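Local coordinates for D-alanyl-lipoteichoic acid synthetase (Streptococcus pneumoniae, PDB 3BMA), which probably takes part in adding D-alanine to lipoteichoic acid during cell wall biogenesis, as a membrane-associated member of the DltD family, at residues V41-F46 with R72-G77; E65-S70 with K214-Q219; F294-V299 with I333-K338. The protein carries 1 engineered substitution. One frame throughout, in Å; residues are numbered along the deposited sequence.

Contact 1 (V41-F46 with R72-G77); sequences VRFVPF and RPYLLG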
loop_
_atom_site.group_PDB
_atom_site.type_symbol
_atom_site.label_atom_id
_atom_site.label_comp_id
_atom_site.label_asym_id
_atom_site.label_seq_id
_atom_site.Cartn_x
_atom_site.Cartn_y
_atom_site.Cartn_z
ATOM N N VAL C 41 22.956 -33.382 -5.594
ATOM C CA VAL C 41 22.234 -34.499 -6.214
ATOM C C VAL C 41 21.157 -34.009 -7.177
ATOM O O VAL C 41 20.485 -33.006 -6.923
ATOM C CB VAL C 41 21.595 -35.446 -5.171
ATOM C CG1 VAL C 41 22.633 -36.413 -4.607
ATOM C CG2 VAL C 41 20.927 -34.656 -4.064
ATOM N N ARG C 42 20.998 -34.730 -8.281
ATOM C CA ARG C 42 20.039 -34.356 -9.311
ATOM C C ARG C 42 18.689 -35.025 -9.083
ATOM O O ARG C 42 18.574 -36.249 -9.110
ATOM C CB ARG C 42 20.582 -34.701 -10.696
ATOM C CG ARG C 42 19.668 -34.321 -11.837
ATOM C CD ARG C 42 20.195 -34.882 -13.131
ATOM N NE ARG C 42 19.301 -34.604 -14.251
ATOM C CZ ARG C 42 19.350 -35.238 -15.418
ATOM N NH1 ARG C 42 20.249 -36.194 -15.622
ATOM N NH2 ARG C 42 18.497 -34.918 -16.382
ATOM N N PHE C 43 17.675 -34.203 -8.834
ATOM C CA PHE C 43 16.304 -34.673 -8.759
ATOM C C PHE C 43 15.568 -34.252 -10.026
ATOM O O PHE C 43 15.728 -33.126 -10.503
ATOM C CB PHE C 43 15.604 -34.154 -7.498
ATOM C CG PHE C 43 15.949 -34.927 -6.249
ATOM C CD1 PHE C 43 15.205 -36.041 -5.874
ATOM C CD2 PHE C 43 17.017 -34.536 -5.441
ATOM C CE1 PHE C 43 15.529 -36.765 -4.715
ATOM C CE2 PHE C 43 17.343 -35.251 -4.279
ATOM C CZ PHE C 43 16.602 -36.364 -3.919
ATOM N N VAL C 44 14.785 -35.176 -10.576
ATOM C CA VAL C 44 14.086 -34.970 -11.841
ATOM C C VAL C 44 12.580 -35.021 -11.595
ATOM O O VAL C 44 12.083 -35.994 -11.022
ATOM C CB VAL C 44 14.482 -36.044 -12.896
ATOM C CG1 VAL C 44 13.779 -35.795 -14.234
ATOM C CG2 VAL C 44 15.979 -36.067 -13.100
ATOM N N PRO C 45 11.852 -33.966 -12.013
ATOM C CA PRO C 45 10.399 -33.947 -11.890
ATOM C C PRO C 45 9.744 -35.058 -12.706
ATOM O O PRO C 45 9.896 -35.109 -13.931
ATOM C CB PRO C 45 10.020 -32.571 -12.458
ATOM C CG PRO C 45 11.244 -31.755 -12.341
ATOM C CD PRO C 45 12.355 -32.714 -12.609
ATOM N N PHE C 46 9.043 -35.950 -12.012
ATOM C CA PHE C 46 8.249 -36.997 -12.646
ATOM C C PHE C 46 6.766 -36.672 -12.482
ATOM O O PHE C 46 6.147 -37.049 -11.486
ATOM C CB PHE C 46 8.566 -38.363 -12.030
ATOM C CG PHE C 46 9.729 -39.088 -12.675
ATOM C CD1 PHE C 46 10.943 -38.442 -12.919
ATOM C CD2 PHE C 46 9.616 -40.436 -13.003
ATOM C CE1 PHE C 46 12.013 -39.124 -13.497
ATOM C CE2 PHE C 46 10.683 -41.128 -13.578
ATOM C CZ PHE C 46 11.883 -40.472 -13.825
ATOM N N ARG C 72 17.706 -38.888 -9.460
ATOM C CA ARG C 72 16.610 -39.485 -8.706
ATOM C C ARG C 72 15.299 -38.873 -9.193
ATOM O O ARG C 72 15.247 -37.675 -9.456
ATOM C CB ARG C 72 16.760 -39.228 -7.207
ATOM C CG ARG C 72 17.969 -39.875 -6.543
ATOM C CD ARG C 72 17.932 -41.400 -6.626
ATOM N NE ARG C 72 19.073 -42.019 -5.947
ATOM C CZ ARG C 72 20.288 -42.167 -6.473
ATOM N NH1 ARG C 72 20.553 -41.741 -7.703
ATOM N NH2 ARG C 72 21.246 -42.748 -5.765
ATOM N N PRO C 73 14.243 -39.691 -9.350
ATOM C CA PRO C 73 12.929 -39.122 -9.655
ATOM C C PRO C 73 12.322 -38.397 -8.453
ATOM O O PRO C 73 12.425 -38.886 -7.328
ATOM C CB PRO C 73 12.077 -40.354 -10.004
ATOM C CG PRO C 73 13.048 -41.485 -10.189
ATOM C CD PRO C 73 14.206 -41.163 -9.304
ATOM N N TYR C 74 11.738 -37.223 -8.693
ATOM C CA TYR C 74 10.841 -36.597 -7.725
ATOM C C TYR C 74 9.426 -36.797 -8.243
ATOM O O TYR C 74 9.010 -36.150 -9.202
ATOM C CB TYR C 74 11.134 -35.101 -7.520
ATOM C CG TYR C 74 10.500 -34.553 -6.248
ATOM C CD1 TYR C 74 11.255 -34.377 -5.092
ATOM C CD2 TYR C 74 9.137 -34.238 -6.194
ATOM C CE1 TYR C 74 10.675 -33.896 -3.919
ATOM C CE2 TYR C 74 8.547 -33.761 -5.025
ATOM C CZ TYR C 74 9.323 -33.591 -3.893
ATOM O OH TYR C 74 8.743 -33.111 -2.739
ATOM N N LEU C 75 8.693 -37.694 -7.597
ATOM C CA LEU C 75 7.381 -38.104 -8.080
ATOM C C LEU C 75 6.317 -37.063 -7.751
ATOM O O LEU C 75 5.975 -36.843 -6.587
ATOM C CB LEU C 75 7.012 -39.487 -7.531
ATOM C CG LEU C 75 8.086 -40.581 -7.646
ATOM C CD1 LEU C 75 7.740 -41.766 -6.759
ATOM C CD2 LEU C 75 8.319 -41.020 -9.088
ATOM N N LEU C 76 5.817 -36.415 -8.798
ATOM C CA LEU C 76 4.853 -35.337 -8.662
ATOM C C LEU C 76 3.496 -35.725 -9.225
ATOM O O LEU C 76 3.227 -35.549 -10.415
ATOM C CB LEU C 76 5.371 -34.073 -9.351
ATOM C CG LEU C 76 6.566 -33.381 -8.699
ATOM C CD1 LEU C 76 7.335 -32.575 -9.726
ATOM C CD2 LEU C 76 6.119 -32.501 -7.538
ATOM N N GLY C 77 2.636 -36.250 -8.360
ATOM C CA GLY C 77 1.279 -36.583 -8.757
ATOM C C GLY C 77 0.483 -37.364 -7.737
ATOM O O GLY C 77 1.042 -38.068 -6.894
#

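Contact 2 (E65-S70 with K214-Q219); sequences EKYNRS and KILPDQ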
loop_
_atom_site.group_PDB
_atom_site.type_symbol
_atom_site.label_atom_id
_atom_site.label_comp_id
_atom_site.label_asym_id
_atom_site.label_seq_id
_atom_site.Cartn_x
_atom_site.Cartn_y
_atom_site.Cartn_z
ATOM N N GLU C 65 17.805 -45.937 -7.106
ATOM C CA GLU C 65 18.431 -46.007 -5.787
ATOM C C GLU C 65 19.447 -47.144 -5.653
ATOM O O GLU C 65 20.579 -46.912 -5.211
ATOM C CB GLU C 65 17.366 -46.089 -4.683
ATOM C CG GLU C 65 17.912 -46.006 -3.253
ATOM C CD GLU C 65 18.787 -44.782 -3.010
ATOM O OE1 GLU C 65 19.904 -44.958 -2.481
ATOM O OE2 GLU C 65 18.367 -43.652 -3.350
ATOM N N LYS C 66 19.038 -48.361 -6.023
ATOM C CA LYS C 66 19.921 -49.532 -5.986
ATOM C C LYS C 66 21.134 -49.329 -6.890
ATOM O O LYS C 66 22.273 -49.536 -6.466
ATOM C CB LYS C 66 19.145 -50.819 -6.343
ATOM C CG LYS C 66 19.961 -52.029 -6.880
ATOM C CD LYS C 66 21.074 -52.550 -5.942
ATOM C CE LYS C 66 20.550 -53.272 -4.720
ATOM N NZ LYS C 66 20.125 -54.655 -5.052
ATOM N N TYR C 67 20.885 -48.884 -8.117
ATOM C CA TYR C 67 21.942 -48.793 -9.119
ATOM C C TYR C 67 22.677 -47.449 -9.138
ATOM O O TYR C 67 23.497 -47.206 -10.031
ATOM C CB TYR C 67 21.399 -49.189 -10.499
ATOM C CG TYR C 67 20.791 -50.579 -10.495
ATOM C CD1 TYR C 67 21.592 -51.708 -10.315
ATOM C CD2 TYR C 67 19.419 -50.764 -10.640
ATOM C CE1 TYR C 67 21.042 -52.984 -10.293
ATOM C CE2 TYR C 67 18.858 -52.037 -10.621
ATOM C CZ TYR C 67 19.677 -53.142 -10.447
ATOM O OH TYR C 67 19.128 -54.403 -10.429
ATOM N N ASN C 68 22.387 -46.608 -8.138
ATOM C CA ASN C 68 23.081 -45.333 -7.889
ATOM C C ASN C 68 23.223 -44.469 -9.147
ATOM O O ASN C 68 24.329 -44.089 -9.550
ATOM C CB ASN C 68 24.440 -45.580 -7.200
ATOM C CG ASN C 68 25.059 -44.307 -6.619
ATOM O OD1 ASN C 68 24.372 -43.311 -6.381
ATOM N ND2 ASN C 68 26.369 -44.341 -6.394
ATOM N N ARG C 69 22.084 -44.178 -9.768
ATOM C CA ARG C 69 22.059 -43.467 -11.045
ATOM C C ARG C 69 22.437 -41.994 -10.906
ATOM O O ARG C 69 22.517 -41.469 -9.794
ATOM C CB ARG C 69 20.691 -43.631 -11.717
ATOM C CG ARG C 69 20.387 -45.072 -12.091
ATOM C CD ARG C 69 19.144 -45.190 -12.933
ATOM N NE ARG C 69 19.063 -46.502 -13.570
ATOM C CZ ARG C 69 18.050 -46.911 -14.329
ATOM N NH1 ARG C 69 17.016 -46.116 -14.555
ATOM N NH2 ARG C 69 18.074 -48.119 -14.867
ATOM N N SER C 70 22.671 -41.333 -12.037
ATOM C CA SER C 70 23.038 -39.913 -12.057
ATOM C C SER C 70 21.854 -38.976 -11.766
ATOM O O SER C 70 21.985 -37.751 -11.850
ATOM C CB SER C 70 23.703 -39.549 -13.391
ATOM O OG SER C 70 22.884 -39.906 -14.494
ATOM N N LYS C 214 16.449 -55.134 -1.733
ATOM C CA LYS C 214 17.047 -56.423 -1.380
ATOM C C LYS C 214 16.836 -57.502 -2.447
ATOM O O LYS C 214 17.720 -58.332 -2.675
ATOM C CB LYS C 214 16.519 -56.898 -0.022
ATOM C CG LYS C 214 16.918 -55.994 1.137
ATOM C CD LYS C 214 15.996 -56.171 2.331
ATOM C CE LYS C 214 16.305 -55.146 3.412
ATOM N NZ LYS C 214 15.355 -55.237 4.554
ATOM N N ILE C 215 15.680 -57.470 -3.107
ATOM C CA ILE C 215 15.314 -58.484 -4.105
ATOM C C ILE C 215 15.989 -58.298 -5.475
ATOM O O ILE C 215 16.027 -59.229 -6.284
ATOM C CB ILE C 215 13.768 -58.606 -4.276
ATOM C CG1 ILE C 215 13.165 -57.306 -4.831
ATOM C CG2 ILE C 215 13.108 -59.015 -2.953
ATOM C CD1 ILE C 215 11.824 -57.480 -5.530
ATOM N N LEU C 216 16.521 -57.102 -5.721
ATOM C CA LEU C 216 17.173 -56.773 -6.991
ATOM C C LEU C 216 18.633 -57.237 -7.049
ATOM O O LEU C 216 19.335 -57.176 -6.036
ATOM C CB LEU C 216 17.082 -55.262 -7.260
ATOM C CG LEU C 216 16.076 -54.767 -8.310
ATOM C CD1 LEU C 216 14.678 -55.361 -8.132
ATOM C CD2 LEU C 216 16.027 -53.244 -8.328
ATOM N N PRO C 217 19.088 -57.716 -8.231
ATOM C CA PRO C 217 20.501 -58.049 -8.441
ATOM C C PRO C 217 21.404 -56.826 -8.330
ATOM O O PRO C 217 20.985 -55.719 -8.662
ATOM C CB PRO C 217 20.528 -58.588 -9.876
ATOM C CG PRO C 217 19.317 -58.038 -10.521
ATOM C CD PRO C 217 18.288 -57.996 -9.438
ATOM N N ASP C 218 22.633 -57.038 -7.867
ATOM C CA ASP C 218 23.587 -55.950 -7.648
ATOM C C ASP C 218 24.220 -55.434 -8.943
ATOM O O ASP C 218 24.750 -54.322 -8.974
ATOM C CB ASP C 218 24.668 -56.377 -6.652
ATOM C CG ASP C 218 24.089 -56.841 -5.324
ATOM O OD1 ASP C 218 23.400 -57.885 -5.298
ATOM O OD2 ASP C 218 24.330 -56.165 -4.304
ATOM N N GLN C 219 24.167 -56.242 -10.000
ATOM C CA GLN C 219 24.598 -55.808 -11.330
ATOM C C GLN C 219 23.407 -55.580 -12.256
ATOM O O GLN C 219 22.533 -56.443 -12.391
ATOM C CB GLN C 219 25.582 -56.803 -11.949
ATOM C CG GLN C 219 27.007 -56.652 -11.436
ATOM C CD GLN C 219 28.047 -56.865 -12.523
ATOM O OE1 GLN C 219 28.705 -55.918 -12.957
ATOM N NE2 GLN C 219 28.193 -58.109 -12.974
#

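Contact 3 (F294-V299 with I333-K338); sequences FIIPPV and IADFSK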
loop_
_atom_site.group_PDB
_atom_site.type_symbol
_atom_site.label_atom_id
_atom_site.label_comp_id
_atom_site.label_asym_id
_atom_site.label_seq_id
_atom_site.Cartn_x
_atom_site.Cartn_y
_atom_site.Cartn_z
ATOM N N PHE C 294 7.497 -37.547 -22.940
ATOM C CA PHE C 294 6.099 -37.895 -22.689
ATOM C C PHE C 294 5.857 -39.401 -22.720
ATOM O O PHE C 294 6.425 -40.120 -23.546
ATOM C CB PHE C 294 5.175 -37.176 -23.673
ATOM C CG PHE C 294 5.283 -35.678 -23.608
ATOM C CD1 PHE C 294 4.637 -34.964 -22.599
ATOM C CD2 PHE C 294 6.053 -34.982 -24.532
ATOM C CE1 PHE C 294 4.734 -33.584 -22.525
ATOM C CE2 PHE C 294 6.162 -33.596 -24.465
ATOM C CZ PHE C 294 5.501 -32.898 -23.461
ATOM N N ILE C 295 5.016 -39.868 -21.804
ATOM C CA ILE C 295 4.683 -41.284 -21.704
ATOM C C ILE C 295 3.202 -41.460 -22.010
ATOM O O ILE C 295 2.351 -40.827 -21.383
ATOM C CB ILE C 295 4.985 -41.849 -20.290
ATOM C CG1 ILE C 295 6.335 -41.344 -19.746
ATOM C CG2 ILE C 295 4.852 -43.378 -20.261
ATOM C CD1 ILE C 295 7.579 -41.790 -20.514
ATOM N N ILE C 296 2.898 -42.304 -22.992
ATOM C CA ILE C 296 1.511 -42.601 -23.330
ATOM C C ILE C 296 1.223 -44.065 -22.995
ATOM O O ILE C 296 1.617 -44.953 -23.744
ATOM C CB ILE C 296 1.185 -42.284 -24.810
ATOM C CG1 ILE C 296 1.632 -40.862 -25.168
ATOM C CG2 ILE C 296 -0.309 -42.452 -25.073
ATOM C CD1 ILE C 296 1.307 -40.437 -26.593
ATOM N N PRO C 297 0.551 -44.317 -21.852
ATOM C CA PRO C 297 0.244 -45.666 -21.371
ATOM C C PRO C 297 -0.878 -46.345 -22.160
ATOM O O PRO C 297 -1.716 -45.657 -22.758
ATOM C CB PRO C 297 -0.224 -45.430 -19.923
ATOM C CG PRO C 297 0.093 -44.005 -19.617
ATOM C CD PRO C 297 0.038 -43.299 -20.924
ATOM N N PRO C 298 -0.888 -47.691 -22.182
ATOM C CA PRO C 298 -2.046 -48.392 -22.710
ATOM C C PRO C 298 -3.103 -48.681 -21.640
ATOM O O PRO C 298 -2.866 -48.475 -20.445
ATOM C CB PRO C 298 -1.442 -49.706 -23.194
ATOM C CG PRO C 298 -0.354 -49.984 -22.217
ATOM C CD PRO C 298 0.177 -48.633 -21.781
ATOM N N VAL C 299 -4.266 -49.145 -22.085
ATOM C CA VAL C 299 -5.248 -49.753 -21.200
ATOM C C VAL C 299 -5.050 -51.267 -21.339
ATOM O O VAL C 299 -4.615 -51.736 -22.393
ATOM C CB VAL C 299 -6.695 -49.292 -21.557
ATOM C CG1 VAL C 299 -7.757 -50.071 -20.790
ATOM C CG2 VAL C 299 -6.860 -47.810 -21.273
ATOM N N ILE C 333 8.613 -38.875 -27.339
ATOM C CA ILE C 333 7.383 -39.549 -26.930
ATOM C C ILE C 333 7.610 -41.046 -26.792
ATOM O O ILE C 333 7.869 -41.736 -27.782
ATOM C CB ILE C 333 6.233 -39.323 -27.946
ATOM C CG1 ILE C 333 6.029 -37.835 -28.234
ATOM C CG2 ILE C 333 4.947 -39.963 -27.443
ATOM C CD1 ILE C 333 5.159 -37.564 -29.432
ATOM N N ALA C 334 7.515 -41.539 -25.560
ATOM C CA ALA C 334 7.548 -42.971 -25.288
ATOM C C ALA C 334 6.122 -43.534 -25.319
ATOM O O ALA C 334 5.429 -43.586 -24.301
ATOM C CB ALA C 334 8.225 -43.252 -23.956
ATOM N N ASP C 335 5.701 -43.942 -26.513
ATOM C CA ASP C 335 4.350 -44.418 -26.778
ATOM C C ASP C 335 4.238 -45.917 -26.491
ATOM O O ASP C 335 4.895 -46.734 -27.135
ATOM C CB ASP C 335 4.005 -44.120 -28.240
ATOM C CG ASP C 335 2.526 -44.270 -28.554
ATOM O OD1 ASP C 335 2.094 -43.706 -29.582
ATOM O OD2 ASP C 335 1.796 -44.938 -27.794
ATOM N N PHE C 336 3.391 -46.265 -25.528
ATOM C CA PHE C 336 3.178 -47.656 -25.138
ATOM C C PHE C 336 1.733 -48.088 -25.335
ATOM O O PHE C 336 1.357 -49.172 -24.903
ATOM C CB PHE C 336 3.569 -47.883 -23.674
ATOM C CG PHE C 336 4.991 -47.531 -23.359
ATOM C CD1 PHE C 336 6.041 -48.312 -23.834
ATOM C CD2 PHE C 336 5.283 -46.421 -22.573
ATOM C CE1 PHE C 336 7.363 -47.986 -23.539
ATOM C CE2 PHE C 336 6.601 -46.089 -22.270
ATOM C CZ PHE C 336 7.642 -46.872 -22.755
ATOM N N SER C 337 0.942 -47.252 -26.008
ATOM C CA SER C 337 -0.497 -47.468 -26.183
ATOM C C SER C 337 -0.906 -48.754 -26.916
ATOM O O SER C 337 -2.055 -49.188 -26.807
ATOM C CB SER C 337 -1.121 -46.268 -26.894
ATOM O OG SER C 337 -0.739 -46.246 -28.258
ATOM N N LYS C 338 0.019 -49.346 -27.671
ATOM C CA LYS C 338 -0.235 -50.619 -28.358
ATOM C C LYS C 338 0.275 -51.836 -27.571
ATOM O O LYS C 338 0.153 -52.974 -28.030
ATOM C CB LYS C 338 0.360 -50.603 -29.775
ATOM C CG LYS C 338 -0.399 -49.733 -30.773
ATOM C CD LYS C 338 0.325 -49.678 -32.114
ATOM C CE LYS C 338 -0.436 -48.848 -33.138
ATOM N NZ LYS C 338 0.451 -48.415 -34.258
HETATM O O HOH W 1 -4.223 -49.588 -25.056
#

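Contact 1 (V41-F46 with R72-G77)
Strand 43-46 pairs in parallel with strand 72-76, Phe-43 to Phe-46 lying beside Arg-72 to Leu-75 in unbroken register, with axes 4.4 Å apart at closest and twisted by 35°. With helix 60-66 between them in the chain, they form a beta-alpha-beta unit of the parallel sheet, consistent with the SGNH-hydrolase clan of DltD; 72-76 is an outermost strand. Five backbone bonds join the two, the straightest from Tyr-74 N to Val-44 O at 2.7 Å. Proline is tolerated at positions 45 and 73 because the nitrogens that serve this ladder belong to their neighbours; Pro-45, lacking an N-H, can only accept in its backbone bond with Val-103 on the next strand. Side chains alternate between two faces. On one, the Phe-43 ring lies against the root of Arg-72, its CE1 3.7 Å from Arg-72 CB, and its CD1 comes to the edge of the Tyr-74 ring. Further along that face, Pro-45 CB packs on Leu-76 CD1 at 3.8 Å, while helices 11-18 and 29-36 cover the aromatic rings. Only the aliphatic root of Arg-72 serves here: its chain bends at chi2 (-62°), and the guanidinium goes to Arg-69 O, Asn-68 OD1 and Glu-65 OE2. The other face carries Val-44, Phe-46, Pro-73 and Leu-75; helix 355-369 packs on Val-44 and Phe-46. Leu-75 CD2 reaches Phe-46 CB at 4.0 Å, and Pro-73 CB makes a CH-pi contact 3.5 Å from the centroid of the Phe-46 ring, only 6° off its normal.

Contact 2 (E65-S70 with K214-Q219)
Tyr-67 and Lys-66 reach from the C-terminal end of helix 60-66 to the loop at Leu-216 to Gln-219, joining a helix end to a loop on the surface of the fold; the loop runs between helices 202-210 and 222-235. Tyr-67 is where the chain leaves helical geometry, and its long side chain spans the gap that the backbone leaves. The phenol proton goes to Pro-217 O, with Tyr-67 OH at 2.9 Å and tilted 17° from the carbonyl plane. Tyrosine suits the place because its hydroxyl satisfies this carbonyl while its ring also packs on Leu-216: Tyr-67 CE2 lies 3.8 Å from Leu-216 CD2, and the OH also touches Pro-217 CG at 3.6 Å. The buried Leu-216 extends the apolar patch to Val-62 and Leu-63 of the helix, and the Tyr-67 ring meets Phe-220 edge-to-face. Lys-66 lies along the same ring. Its CG sits 3.6 Å above the plane, over the centre, so this methylene covers one face; the chain then bends at chi2, chi3 and chi4, each between 58° and 78°, and brings the ammonium to the loop backbone. There it donates a hydrogen bond to Leu-213 O, just before the segment. The ammonium also lies close to Leu-216 O, but at too poor an angle to count as a bond. Asp-218 offers an opposite charge that would favour the ammonium electrostatically, although Lys-66 NZ and Asp-218 OD2 remain 4.5 Å apart, beyond a salt bridge.

Contact 3 (F294-V299 with I333-K338)
Ile-295, Ala-334 and Phe-336 make the apolar centre of this contact between parallel neighbouring strands. Ile-295 CD1 meets the small Ala-334 CB at 3.8 Å. Its other branch, CG2, stands anti to the backbone N and comes in the plane of the Phe-336 ring, at the edge, 3.8 Å from CE2. On the opposite face Ile-296 crosses Ile-333, CD1 against CG2 at 3.8 Å; beta-branched residues suit these strand positions. Three backbone bonds tie the pair, and the last, Phe-336 N to Ile-296 O at 2.8 Å, lies in the carbonyl plane just as both strands end. Beyond it Pro-298 packs on the partner backbone, its CG 3.3 Å from Phe-336 O and its CD against Phe-336 CB. Asp-335 marks the polar edge: its OD2 accepts from Ser-337 N at 3.0 Å, an Asx turn at the point where the chain leaves the strand, while OD1 forms a salt bridge with Arg-322. Past the strand ends, a water bridges the two segments, accepting from Val-299 N and donating to Ser-337 O at 2.8 Å. In the sheet, 333-335 is an outermost strand within the chain and Ile-295 packs on strand 101-105. Helix 355-369 lies over Ile-295, Ala-334 and Phe-336, and helix 311-326, which carries Arg-322, covers Ile-333 and Asp-335 on the other side.

Contacts 1 and 3 are buried strand pairs at the two ends of one five-stranded parallel sheet, their centres about 20 Å apart, and helix 355-369 packs on one face of both. Contact 2 belongs to the surface and joins a helix end to a loop far along the chain. Contacts 1 and 2 nevertheless share the beta-alpha-beta unit: helix 60-66 links the two strands of contact 1, and Arg-72 of contact 1 forms a salt bridge with Glu-65 of contact 2. Regular backbone ladders and apolar side chains dominate the sheet contacts, with contact 3 adding a side-chain turn and a water. Contact 2 has a single hydrogen bond between its segments, from a tyrosine hydroxyl to a loop carbonyl.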